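Local coordinates for putative mandelate racemase (Bordetella bronchiseptica, PDB 3OZY), which is of unknown function but, as a magnesium-binding enolase superfamily member that binds m-xylarate, probably acts on an acid-sugar-like carboxylate substrate, at residues N32-I36 with W375-A380. Numbering follows the deposited sequence.
Sequences NRQMI and WKGEPA
N32 makes two hydrogen bonds to the C-terminal loop 375-380, where the loop returns after helix 367-372 to the middle strand (32-42) of the three-stranded antiparallel sheet in the N-terminal capping domain of this enolase-superfamily fold. Its backbone N donates to A380 O at 3.1 Å, from above the carbonyl plane. With chi1 at -64°, its CG lies beside its own backbone N, and ND2 reaches P379 O at 2.8 Å, nearly head-on to the carbonyl. Asparagine suits the place because a short amide can supply this N-H beside the backbone bond. R33, on the other side of the strand, turns from the loop and forms a salt bridge with D331, on the barrel side. Q34 points back to the loop, and its longer, extended chain carries the amide to E378 O, with NE2 2.9 Å away. That bond arrives well above the carbonyl plane, leaving an in-plane lone pair of E378 O for W375 NE1, also at 2.9 Å; one carbonyl thus takes two donors. NE2 also bonds S14 on strand 5-16, so both its hydrogens can be used, which fixes the rotation of the buried amide. At the amide's other end a small apolar group fits beside the oxygen: A380 CB packs 3.4 Å from Q34 OE1. In the loop G377 has phi 95°, where a CB would jam against K376 O, and E378 OE1 accepts the backbone N-H of K376 on its syn side, at 2.8 Å.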
ATOM      1  N   ASN A  32      17.374 -10.623  11.890  1.00  8.19           N
ATOM      2  CA  ASN A  32      18.152 -11.204  10.800  1.00  8.74           C
ATOM      3  C   ASN A  32      18.087 -10.257   9.625  1.00  7.91           C
ATOM      4  O   ASN A  32      17.014  -9.727   9.344  1.00 10.61           O
ATOM      5  CB  ASN A  32      17.602 -12.574  10.381  1.00  9.27           C
ATOM      6  CG  ASN A  32      17.717 -13.605  11.480  1.00  9.85           C
ATOM      7  OD1 ASN A  32      18.775 -14.226  11.658  1.00  9.92           O
ATOM      8  ND2 ASN A  32      16.635 -13.795  12.230  1.00  9.83           N
ATOM      9  N   ARG A  33      19.211 -10.012   8.958  1.00  7.71           N
ATOM     10  CA  ARG A  33      19.193  -9.183   7.760  1.00  7.30           C
ATOM     11  C   ARG A  33      18.813 -10.049   6.564  1.00  9.43           C
ATOM     12  O   ARG A  33      19.496 -11.022   6.227  1.00  8.96           O
ATOM     13  CB  ARG A  33      20.533  -8.465   7.550  1.00  7.63           C
ATOM     14  CG  ARG A  33      20.936  -7.519   8.708  1.00  7.19           C
ATOM     15  CD  ARG A  33      19.820  -6.515   9.097  1.00  7.10           C
ATOM     16  NE  ARG A  33      19.481  -5.612   7.997  1.00  8.24           N
ATOM     17  CZ  ARG A  33      20.110  -4.474   7.730  1.00  7.78           C
ATOM     18  NH1 ARG A  33      21.112  -4.048   8.489  1.00  8.89           N
ATOM     19  NH2 ARG A  33      19.722  -3.743   6.696  1.00  8.12           N
ATOM     20  N   GLN A  34      17.696  -9.701   5.940  1.00  7.73           N
ATOM     21  CA  GLN A  34      17.116 -10.525   4.893  1.00  7.21           C
ATOM     22  C   GLN A  34      16.933  -9.736   3.608  1.00  8.06           C
ATOM     23  O   GLN A  34      16.985  -8.502   3.600  1.00  8.59           O
ATOM     24  CB  GLN A  34      15.758 -11.067   5.350  1.00  8.30           C
ATOM     25  CG  GLN A  34      15.837 -11.832   6.670  1.00  8.43           C
ATOM     26  CD  GLN A  34      14.551 -12.555   7.036  1.00  9.40           C
ATOM     27  OE1 GLN A  34      13.445 -12.140   6.673  1.00 10.11           O
ATOM     28  NE2 GLN A  34      14.690 -13.644   7.776  1.00  9.34           N
ATOM     29  N   MET A  35      16.696 -10.466   2.523  1.00  8.33           N
ATOM     30  CA  MET A  35      16.366  -9.847   1.246  1.00  7.55           C
ATOM     31  C   MET A  35      15.794 -10.885   0.310  1.00  8.33           C
ATOM     32  O   MET A  35      15.916 -12.097   0.535  1.00  9.14           O
ATOM     33  CB  MET A  35      17.612  -9.248   0.586  1.00  8.54           C
ATOM     34  CG  MET A  35      18.599 -10.301   0.077  1.00  9.84           C
ATOM     35  SD  MET A  35      20.082  -9.605  -0.681  1.00  9.30           S
ATOM     36  CE  MET A  35      19.374  -8.891  -2.165  1.00  8.75           C
ATOM     37  N   ILE A  36      15.145 -10.390  -0.735  1.00  8.04           N
ATOM     38  CA  ILE A  36      14.917 -11.167  -1.940  1.00  7.77           C
ATOM     39  C   ILE A  36      15.939 -10.738  -2.979  1.00  8.19           C
ATOM     40  O   ILE A  36      16.089  -9.548  -3.257  1.00  8.37           O
ATOM     41  CB  ILE A  36      13.521 -10.887  -2.530  1.00  8.09           C
ATOM     42  CG1 ILE A  36      12.427 -11.500  -1.663  1.00  9.82           C
ATOM     43  CG2 ILE A  36      13.433 -11.405  -3.968  1.00 11.17           C
ATOM     44  CD1 ILE A  36      12.372 -13.023  -1.706  1.00 11.26           C
ATOM     45  N   TRP A 375      16.563 -18.666   2.990  1.00 11.19           N
ATOM     46  CA  TRP A 375      15.667 -18.404   4.102  1.00 10.73           C
ATOM     47  C   TRP A 375      14.994 -19.686   4.577  1.00 11.37           C
ATOM     48  O   TRP A 375      14.571 -20.513   3.766  1.00 13.37           O
ATOM     49  CB  TRP A 375      14.618 -17.401   3.629  1.00  9.28           C
ATOM     50  CG  TRP A 375      13.553 -16.993   4.601  1.00 10.14           C
ATOM     51  CD1 TRP A 375      13.714 -16.482   5.859  1.00 10.35           C
ATOM     52  CD2 TRP A 375      12.146 -16.973   4.336  1.00 11.37           C
ATOM     53  NE1 TRP A 375      12.487 -16.174   6.403  1.00 10.80           N
ATOM     54  CE2 TRP A 375      11.509 -16.471   5.488  1.00 10.21           C
ATOM     55  CE3 TRP A 375      11.362 -17.354   3.239  1.00 10.59           C
ATOM     56  CZ2 TRP A 375      10.121 -16.331   5.573  1.00 10.09           C
ATOM     57  CZ3 TRP A 375       9.988 -17.216   3.322  1.00 11.53           C
ATOM     58  CH2 TRP A 375       9.381 -16.709   4.479  1.00 11.03           C
ATOM     59  N   LYS A 376      14.899 -19.843   5.893  1.00 11.93           N
ATOM     60  CA  LYS A 376      14.239 -21.008   6.480  1.00 12.15           C
ATOM     61  C   LYS A 376      13.104 -20.611   7.425  1.00 15.69           C
ATOM     62  O   LYS A 376      12.767 -21.342   8.356  1.00 19.87           O
ATOM     63  CB  LYS A 376      15.255 -21.908   7.196  1.00 16.49           C
ATOM     64  CG  LYS A 376      16.312 -22.487   6.272  1.00 18.83           C
ATOM     65  CD  LYS A 376      17.299 -23.361   7.032  1.00 27.04           C
ATOM     66  CE  LYS A 376      18.416 -23.842   6.118  1.00 39.74           C
ATOM     67  NZ  LYS A 376      17.884 -24.464   4.872  1.00 49.00           N
ATOM     68  N   GLY A 377      12.520 -19.442   7.187  1.00 12.78           N
ATOM     69  CA  GLY A 377      11.401 -18.972   7.987  1.00 13.33           C
ATOM     70  C   GLY A 377      11.767 -18.044   9.138  1.00 12.33           C
ATOM     71  O   GLY A 377      10.892 -17.641   9.900  1.00 15.33           O
ATOM     72  N   GLU A 378      13.048 -17.703   9.267  1.00 10.54           N
ATOM     73  CA  GLU A 378      13.496 -16.769  10.301  1.00 11.16           C
ATOM     74  C   GLU A 378      12.806 -15.412  10.144  1.00 10.29           C
ATOM     75  O   GLU A 378      12.499 -14.989   9.021  1.00  9.96           O
ATOM     76  CB  GLU A 378      15.010 -16.562  10.224  1.00 11.10           C
ATOM     77  CG  GLU A 378      15.836 -17.836  10.362  1.00 14.11           C
ATOM     78  CD  GLU A 378      16.237 -18.440   9.023  1.00 16.00           C
ATOM     79  OE1 GLU A 378      15.554 -18.190   8.003  1.00 12.88           O
ATOM     80  OE2 GLU A 378      17.244 -19.179   8.991  1.00 16.27           O
ATOM     81  N   PRO A 379      12.561 -14.719  11.262  1.00 11.31           N
ATOM     82  CA  PRO A 379      12.004 -13.365  11.187  1.00 10.77           C
ATOM     83  C   PRO A 379      13.104 -12.342  10.897  1.00  9.79           C
ATOM     84  O   PRO A 379      14.263 -12.573  11.244  1.00 10.84           O
ATOM     85  CB  PRO A 379      11.454 -13.156  12.595  1.00 12.22           C
ATOM     86  CG  PRO A 379      12.425 -13.916  13.459  1.00 12.48           C
ATOM     87  CD  PRO A 379      12.757 -15.156  12.658  1.00 11.69           C
ATOM     88  N   ALA A 380      12.760 -11.220  10.272  1.00  9.07           N
ATOM     89  CA  ALA A 380      13.752 -10.176  10.019  1.00  9.25           C
ATOM     90  C   ALA A 380      13.858  -9.172  11.165  1.00  8.31           C
ATOM     91  O   ALA A 380      14.950  -8.698  11.488  1.00  8.74           O
ATOM     92  CB  ALA A 380      13.441  -9.432   8.711  1.00  9.78           C
TER